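Local coordinates for SWD1-like protein (Myceliophthora thermophila, PDB 6E29) that probably serves as a WD-repeat subunit of the COMPASS histone H3K4 methyltransferase complex, the chain here being the subunit's beta-propeller domain, at residues 180-185 with 245-250; 211-216 with 230-235; 239-244 with 299-304. All coordinates share one frame; numbering follows the deposited sequence.

Overall arrangement
After the earlier blades of a seven-bladed WD-repeat propeller, the chain from 176 on passes through three successive blades, here bounded by residues 176-212, 218-265 and 274-310. Interaction 1 (180-185 with 245-250) closes a long loop, bringing a turn of the first of these blades to the loop after strand 239-243 of the second. Nested inside it, interaction 2 (211-216 with 230-235) closes the short loop between 216 and 230, packing the inter-blade link against strand 229-234. Interaction 3 (239-244 with 299-304) closes the longer loop between 244 and 299, crosses interaction 1 along the chain and joins the second blade to the third. Interactions 2 and 3 meet through neighbouring strands 229-234 and 239-243, their centres about 13 Å apart.

Interaction 1 of 3, residues 180-185 with 245-250; sequences VYTASG and PNLSAA
Ser184 and Ser248 meet at the more open end of this contact, while Thr182 and Leu247 touch deeper in. From Ser184 CB the first neighbour across the gap is Ser248 CB, 3.9 Å away. One bond further, Ser184 OG lies 3.6 Å from Ser248 CB, so the hydroxyl leans on a methylene carbon. With chi1 67°, OG stands between the backbone N and the carbonyl carbon, from where it reaches both Ser248 CB and its hydrogen-bond partner, Asp186 OD1. Ser248 is poorly ordered, and the position of its side chain is accordingly less certain.

The second touch is purely apolar. Leu247 comes across Thr182 at about a right angle, and its CD1 methyl rests 4.0 Å from Thr182 CG2. The threonine presents its methyl to this contact, and the Leu247 side chain also touches His187.

Residues 182-185 form a type I beta turn, closed by Gly185 N to Thr182 O at 3.0 Å, just after strand 176-181, the first strand of its propeller blade. Trp119 NE1 is hydrogen-bonded to Ala183 O, tying the same turn to another blade. Segment 245-250 belongs to the loop that leaves strand 239-243 of the following blade. With no hydrogen bond between the two segments and only 109 Å² buried, the loop meets the turn through van der Waals contact; the hydroxyl of Ser184 is held by Asp186 and that of Thr182, weakly, by His187 O, both close by in sequence, and neither bonds the facing loop.

Interaction 2 of 3, residues 211-216 with 230-235; sequences EKIASG and LLVNAQ
At the link between two adjacent propeller blades, Ile213, Ala214 and Gly216 lie along Val232 and Ala234 of strand 229-234 and Gln235 just after it. Ile213 and Val232 reach toward each other tip to tip. The Ile213 CD1 methyl sits over the fork of the valine, 3.8 Å from Val232 CG2 and 3.9 Å from Val232 CG1. Ile213 gets there by an extended outer chain (chi2 166°), although its CG1 occupies the tighter site between the backbone N and the carbonyl carbon. Phe242 and Ile218 touch both of these side chains, making one buried apolar cluster.

Next along, Ala214 CB and Ala234 CB stand only 3.4 Å apart, closer than usual for two methyl carbons, and both residues are buried. In the propeller, residues 213-216 carry the chain from strand 207-212, at the edge of one blade, to strand 218-223, which begins the next. They run 31° from the end-to-end direction of 232-235, and no hydrogen bond joins the two segments. Asp236, just beyond, accepts a hydrogen bond from Ser215 N at its OD2, which also forms a salt bridge with Arg240.

At the more exposed end the backbone itself makes the contact: Gly216 CA comes 4.4 Å from Gln235 CB, the bare glycine letting the chains come this close.

Interaction 3 of 3, residues 239-244 with 299-304; sequences IRTFIV and WERGHG
Ile239 brings its CD1 methyl against the CZ3-CH2 side of the six-membered ring of Trp299, at an oblique approach, 3.7 Å from Trp299 CZ3 and 3.9 Å from Trp299 CH2. Ile239 CG1 lies anti to the carbonyl carbon (chi1 -58°), and the extended outer bond carries CD1 across to the indole. This end is buried and tight: Trp299 also makes an edge-to-face contact with Trp274 and touches Phe265.

At the partly exposed Arg301 the carbons stand further apart, with Thr241 CG2 4.2 Å from Arg301 CD on the arginine's aliphatic stem. Their polar ends converge on Glu262 instead: its OE1 forms a salt bridge with Arg301 NH2, and its OE2 is hydrogen-bonded to Thr241 OG1. Beyond Arg301 the chain turns through the exposed Gly302 and His303. Here His303 N donates to the syn side of Glu300 OE1 at 2.9 Å, with an N-H...O angle of 153°.

Strands 239-243 and 296-300 are the third strands of consecutive blades. Strand 261-265 pairs with the former, while Trp274, Val277 and Phe279 of strand 274-279 and Ala288 of strand 285-290 pack around the interface.

Interaction 1 of 3, residues 180-185 with 245-250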
# COMPACT_ATOMS: atom_id res chain seq x y z
N VAL B 180 -3.46 -4.74 3.77
CA VAL B 180 -4.57 -3.82 3.52
C VAL B 180 -5.83 -4.40 4.15
O VAL B 180 -5.95 -5.61 4.33
CB VAL B 180 -4.84 -3.56 2.01
CG1 VAL B 180 -3.68 -2.86 1.37
CG2 VAL B 180 -5.13 -4.85 1.24
N TYR B 181 -6.82 -3.54 4.43
CA TYR B 181 -8.11 -4.08 4.88
C TYR B 181 -8.97 -4.39 3.67
O TYR B 181 -8.92 -3.67 2.66
CB TYR B 181 -8.87 -3.02 5.72
CG TYR B 181 -8.33 -2.75 7.11
CD1 TYR B 181 -7.32 -1.82 7.32
CD2 TYR B 181 -8.91 -3.39 8.23
CE1 TYR B 181 -6.85 -1.55 8.60
CE2 TYR B 181 -8.46 -3.11 9.55
CZ TYR B 181 -7.43 -2.20 9.71
OH TYR B 181 -6.99 -1.91 10.96
N THR B 182 -9.83 -5.39 3.79
CA THR B 182 -10.93 -5.54 2.84
C THR B 182 -11.90 -4.36 3.04
O THR B 182 -11.80 -3.61 4.01
CB THR B 182 -11.67 -6.85 3.01
OG1 THR B 182 -12.29 -6.87 4.31
CG2 THR B 182 -10.70 -8.04 2.81
N ALA B 183 -12.87 -4.23 2.12
CA ALA B 183 -13.72 -3.04 2.09
C ALA B 183 -14.55 -2.92 3.36
O ALA B 183 -14.82 -1.81 3.83
CB ALA B 183 -14.64 -3.05 0.86
N SER B 184 -14.97 -4.06 3.93
CA SER B 184 -15.81 -4.01 5.12
C SER B 184 -15.02 -3.74 6.37
O SER B 184 -15.60 -3.37 7.40
CB SER B 184 -16.58 -5.32 5.32
OG SER B 184 -15.67 -6.38 5.64
N GLY B 185 -13.72 -4.02 6.33
CA GLY B 185 -12.86 -3.97 7.48
C GLY B 185 -12.81 -5.26 8.29
O GLY B 185 -11.98 -5.35 9.20
N PRO B 245 -12.48 -12.92 -2.99
CA PRO B 245 -13.62 -13.76 -2.65
C PRO B 245 -14.65 -13.03 -1.81
O PRO B 245 -14.44 -11.95 -1.24
CB PRO B 245 -13.01 -14.93 -1.88
CG PRO B 245 -11.80 -14.35 -1.26
CD PRO B 245 -11.25 -13.38 -2.31
N ASN B 246 -15.82 -13.66 -1.79
CA ASN B 246 -16.96 -13.31 -0.97
C ASN B 246 -16.62 -13.59 0.49
O ASN B 246 -16.72 -14.73 0.95
CB ASN B 246 -18.14 -14.16 -1.44
CG ASN B 246 -19.48 -13.59 -1.06
OD1 ASN B 246 -19.57 -12.50 -0.48
ND2 ASN B 246 -20.56 -14.31 -1.45
N LEU B 247 -16.17 -12.57 1.22
CA LEU B 247 -15.73 -12.78 2.59
C LEU B 247 -16.77 -12.32 3.60
O LEU B 247 -17.31 -13.14 4.29
CB LEU B 247 -14.41 -12.06 2.88
CG LEU B 247 -13.25 -12.72 2.15
CD1 LEU B 247 -12.04 -11.75 2.20
CD2 LEU B 247 -12.91 -14.11 2.67
N SER B 248 -17.09 -11.02 3.64
CA SER B 248 -17.90 -10.43 4.72
C SER B 248 -19.31 -11.03 4.84
O SER B 248 -20.04 -10.72 5.80
CB SER B 248 -17.97 -8.91 4.52
OG SER B 248 -18.33 -8.56 3.20
N ALA B 249 -19.68 -11.90 3.90
CA ALA B 249 -20.96 -12.59 3.91
C ALA B 249 -21.04 -13.58 5.07
O ALA B 249 -20.04 -14.15 5.52
CB ALA B 249 -21.15 -13.31 2.58
N ALA B 250 -22.29 -13.79 5.53
CA ALA B 250 -22.57 -14.71 6.63
C ALA B 250 -22.32 -16.17 6.29
O ALA B 250 -22.17 -16.99 7.20
CB ALA B 250 -24.02 -14.55 7.08

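Interaction 2 of 3, residues 211-216 with 230-235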
# COMPACT_ATOMS: atom_id res chain seq x y z
N GLU B 211 -2.31 -18.49 0.20
CA GLU B 211 -2.00 -19.09 -1.09
C GLU B 211 -0.73 -18.44 -1.65
O GLU B 211 -0.55 -17.22 -1.54
CB GLU B 211 -3.18 -18.93 -2.05
CG GLU B 211 -2.82 -19.29 -3.51
CD GLU B 211 -3.99 -19.13 -4.47
OE1 GLU B 211 -3.94 -19.73 -5.57
OE2 GLU B 211 -4.96 -18.40 -4.12
N LYS B 212 0.15 -19.24 -2.23
CA LYS B 212 1.35 -18.67 -2.85
C LYS B 212 0.96 -18.11 -4.20
O LYS B 212 0.62 -18.87 -5.11
CB LYS B 212 2.46 -19.71 -2.99
CG LYS B 212 3.64 -19.23 -3.78
CD LYS B 212 4.70 -20.31 -4.07
CE LYS B 212 6.05 -19.77 -3.71
NZ LYS B 212 6.01 -19.40 -2.27
N ILE B 213 1.03 -16.78 -4.36
CA ILE B 213 0.66 -16.15 -5.62
C ILE B 213 1.83 -15.52 -6.37
O ILE B 213 1.63 -15.03 -7.48
CB ILE B 213 -0.42 -15.06 -5.42
CG1 ILE B 213 0.11 -14.01 -4.44
CG2 ILE B 213 -1.75 -15.73 -4.98
CD1 ILE B 213 -0.75 -12.67 -4.43
N ALA B 214 3.03 -15.50 -5.79
CA ALA B 214 4.15 -14.89 -6.48
C ALA B 214 5.41 -15.67 -6.15
O ALA B 214 5.45 -16.47 -5.20
CB ALA B 214 4.28 -13.39 -6.11
N SER B 215 6.46 -15.44 -6.93
CA SER B 215 7.74 -16.08 -6.67
C SER B 215 8.81 -15.11 -6.16
O SER B 215 10.00 -15.38 -6.33
CB SER B 215 8.24 -16.78 -7.93
OG SER B 215 7.48 -17.95 -8.13
N GLY B 216 8.41 -13.98 -5.58
CA GLY B 216 9.34 -13.26 -4.73
C GLY B 216 8.64 -12.56 -3.58
O GLY B 216 7.51 -12.92 -3.22
N LEU B 230 -8.01 -7.09 -6.49
CA LEU B 230 -6.78 -6.88 -5.75
C LEU B 230 -5.62 -6.81 -6.76
O LEU B 230 -5.49 -7.68 -7.62
CB LEU B 230 -6.53 -8.03 -4.78
CG LEU B 230 -5.21 -8.11 -4.05
CD1 LEU B 230 -5.12 -7.03 -2.96
CD2 LEU B 230 -5.09 -9.55 -3.48
N LEU B 231 -4.78 -5.82 -6.59
CA LEU B 231 -3.57 -5.62 -7.38
C LEU B 231 -2.38 -5.93 -6.51
O LEU B 231 -2.30 -5.48 -5.36
CB LEU B 231 -3.55 -4.15 -7.86
CG LEU B 231 -2.32 -3.57 -8.55
CD1 LEU B 231 -2.15 -4.31 -9.85
CD2 LEU B 231 -2.62 -2.06 -8.81
N VAL B 232 -1.44 -6.68 -7.06
CA VAL B 232 -0.32 -7.22 -6.30
C VAL B 232 0.97 -6.96 -7.07
O VAL B 232 1.07 -7.32 -8.23
CB VAL B 232 -0.43 -8.72 -6.05
CG1 VAL B 232 0.79 -9.19 -5.21
CG2 VAL B 232 -1.77 -9.10 -5.38
N ASN B 233 1.93 -6.28 -6.46
CA ASN B 233 3.26 -6.16 -7.05
C ASN B 233 4.20 -7.05 -6.24
O ASN B 233 4.19 -7.00 -5.00
CB ASN B 233 3.80 -4.72 -7.04
CG ASN B 233 5.09 -4.58 -7.87
OD1 ASN B 233 5.31 -5.33 -8.82
ND2 ASN B 233 5.93 -3.64 -7.49
N ALA B 234 5.03 -7.80 -6.94
CA ALA B 234 5.96 -8.70 -6.28
C ALA B 234 7.26 -8.73 -7.07
O ALA B 234 7.33 -8.34 -8.23
CB ALA B 234 5.36 -10.12 -6.16
N GLN B 235 8.30 -9.24 -6.44
CA GLN B 235 9.63 -9.10 -6.99
C GLN B 235 9.94 -10.11 -8.08
O GLN B 235 11.11 -10.31 -8.39
CB GLN B 235 10.66 -9.23 -5.87
CG GLN B 235 10.74 -7.97 -4.98
CD GLN B 235 11.99 -8.03 -4.08
OE1 GLN B 235 12.54 -9.12 -3.84
NE2 GLN B 235 12.45 -6.87 -3.61

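Interaction 3 of 3, residues 239-244 with 299-304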
# COMPACT_ATOMS: atom_id res chain seq x y z
N ILE B 239 3.16 -8.24 -12.46
CA ILE B 239 2.06 -7.59 -11.76
C ILE B 239 0.82 -8.45 -11.96
O ILE B 239 0.63 -9.04 -13.03
CB ILE B 239 1.85 -6.16 -12.28
CG1 ILE B 239 3.12 -5.34 -12.11
CG2 ILE B 239 0.70 -5.48 -11.47
CD1 ILE B 239 3.14 -3.99 -12.97
N ARG B 240 0.01 -8.58 -10.90
CA ARG B 240 -1.14 -9.48 -10.96
C ARG B 240 -2.35 -8.81 -10.37
O ARG B 240 -2.23 -8.09 -9.37
CB ARG B 240 -0.89 -10.75 -10.14
CG ARG B 240 0.29 -11.57 -10.75
CD ARG B 240 0.64 -12.72 -9.80
NE ARG B 240 1.71 -13.60 -10.29
CZ ARG B 240 3.00 -13.43 -10.06
NH1 ARG B 240 3.45 -12.39 -9.35
NH2 ARG B 240 3.87 -14.32 -10.56
N THR B 241 -3.51 -9.08 -10.97
CA THR B 241 -4.79 -8.74 -10.38
C THR B 241 -5.54 -10.02 -10.05
O THR B 241 -5.41 -11.03 -10.76
CB THR B 241 -5.62 -7.87 -11.30
OG1 THR B 241 -5.72 -8.48 -12.60
CG2 THR B 241 -4.94 -6.46 -11.41
N PHE B 242 -6.29 -9.98 -8.97
CA PHE B 242 -7.08 -11.12 -8.54
C PHE B 242 -8.49 -10.69 -8.21
O PHE B 242 -8.72 -9.55 -7.79
CB PHE B 242 -6.53 -11.79 -7.29
CG PHE B 242 -5.16 -12.31 -7.44
CD1 PHE B 242 -4.92 -13.67 -7.63
CD2 PHE B 242 -4.09 -11.43 -7.33
CE1 PHE B 242 -3.61 -14.12 -7.78
CE2 PHE B 242 -2.82 -11.86 -7.48
CZ PHE B 242 -2.57 -13.24 -7.69
N ILE B 243 -9.41 -11.66 -8.34
CA ILE B 243 -10.82 -11.48 -7.99
C ILE B 243 -11.00 -11.83 -6.52
O ILE B 243 -10.74 -12.96 -6.13
CB ILE B 243 -11.71 -12.39 -8.86
CG1 ILE B 243 -11.36 -12.19 -10.35
CG2 ILE B 243 -13.16 -12.08 -8.60
CD1 ILE B 243 -11.42 -10.73 -10.78
N VAL B 244 -11.43 -10.88 -5.72
CA VAL B 244 -11.41 -11.10 -4.26
C VAL B 244 -12.61 -11.91 -3.87
O VAL B 244 -13.71 -11.69 -4.41
CB VAL B 244 -11.38 -9.74 -3.53
CG1 VAL B 244 -11.72 -9.91 -2.06
CG2 VAL B 244 -10.01 -9.04 -3.67
N TRP B 299 -1.68 -0.43 -18.33
CA TRP B 299 -2.46 -1.51 -18.94
C TRP B 299 -3.95 -1.33 -18.62
O TRP B 299 -4.32 -0.69 -17.63
CB TRP B 299 -2.01 -2.87 -18.42
CG TRP B 299 -0.61 -3.23 -18.67
CD1 TRP B 299 -0.12 -4.00 -19.72
CD2 TRP B 299 0.52 -2.96 -17.81
NE1 TRP B 299 1.22 -4.17 -19.58
CE2 TRP B 299 1.65 -3.56 -18.42
CE3 TRP B 299 0.67 -2.28 -16.59
CZ2 TRP B 299 2.94 -3.46 -17.87
CZ3 TRP B 299 1.95 -2.20 -16.03
CH2 TRP B 299 3.07 -2.79 -16.66
N GLU B 300 -4.79 -1.98 -19.42
CA GLU B 300 -6.22 -1.96 -19.16
C GLU B 300 -6.67 -3.36 -18.72
O GLU B 300 -6.22 -4.36 -19.27
CB GLU B 300 -7.01 -1.49 -20.40
CG GLU B 300 -6.65 -2.22 -21.68
CD GLU B 300 -7.46 -3.50 -21.82
OE1 GLU B 300 -8.61 -3.52 -21.29
OE2 GLU B 300 -6.91 -4.47 -22.40
N ARG B 301 -7.55 -3.41 -17.74
CA ARG B 301 -7.97 -4.67 -17.11
C ARG B 301 -9.11 -5.34 -17.83
O ARG B 301 -9.45 -6.48 -17.49
CB ARG B 301 -8.44 -4.43 -15.70
CG ARG B 301 -7.37 -4.22 -14.73
CD ARG B 301 -7.95 -4.21 -13.33
NE ARG B 301 -8.96 -5.25 -13.13
CZ ARG B 301 -10.23 -5.04 -12.83
NH1 ARG B 301 -10.68 -3.79 -12.68
NH2 ARG B 301 -11.06 -6.07 -12.70
N GLY B 302 -9.75 -4.65 -18.76
CA GLY B 302 -10.78 -5.28 -19.56
C GLY B 302 -10.25 -6.50 -20.28
O GLY B 302 -10.85 -7.58 -20.24
N HIS B 303 -9.11 -6.34 -20.96
CA HIS B 303 -8.49 -7.42 -21.70
C HIS B 303 -7.04 -7.64 -21.36
O HIS B 303 -6.40 -8.46 -22.01
CB HIS B 303 -8.57 -7.17 -23.22
CG HIS B 303 -9.97 -7.10 -23.73
ND1 HIS B 303 -10.96 -6.37 -23.10
CD2 HIS B 303 -10.56 -7.67 -24.82
CE1 HIS B 303 -12.10 -6.50 -23.77
NE2 HIS B 303 -11.87 -7.27 -24.82
N GLY B 304 -6.49 -6.91 -20.40
CA GLY B 304 -5.10 -7.09 -20.00
C GLY B 304 -4.06 -6.45 -20.90
O GLY B 304 -2.86 -6.63 -20.65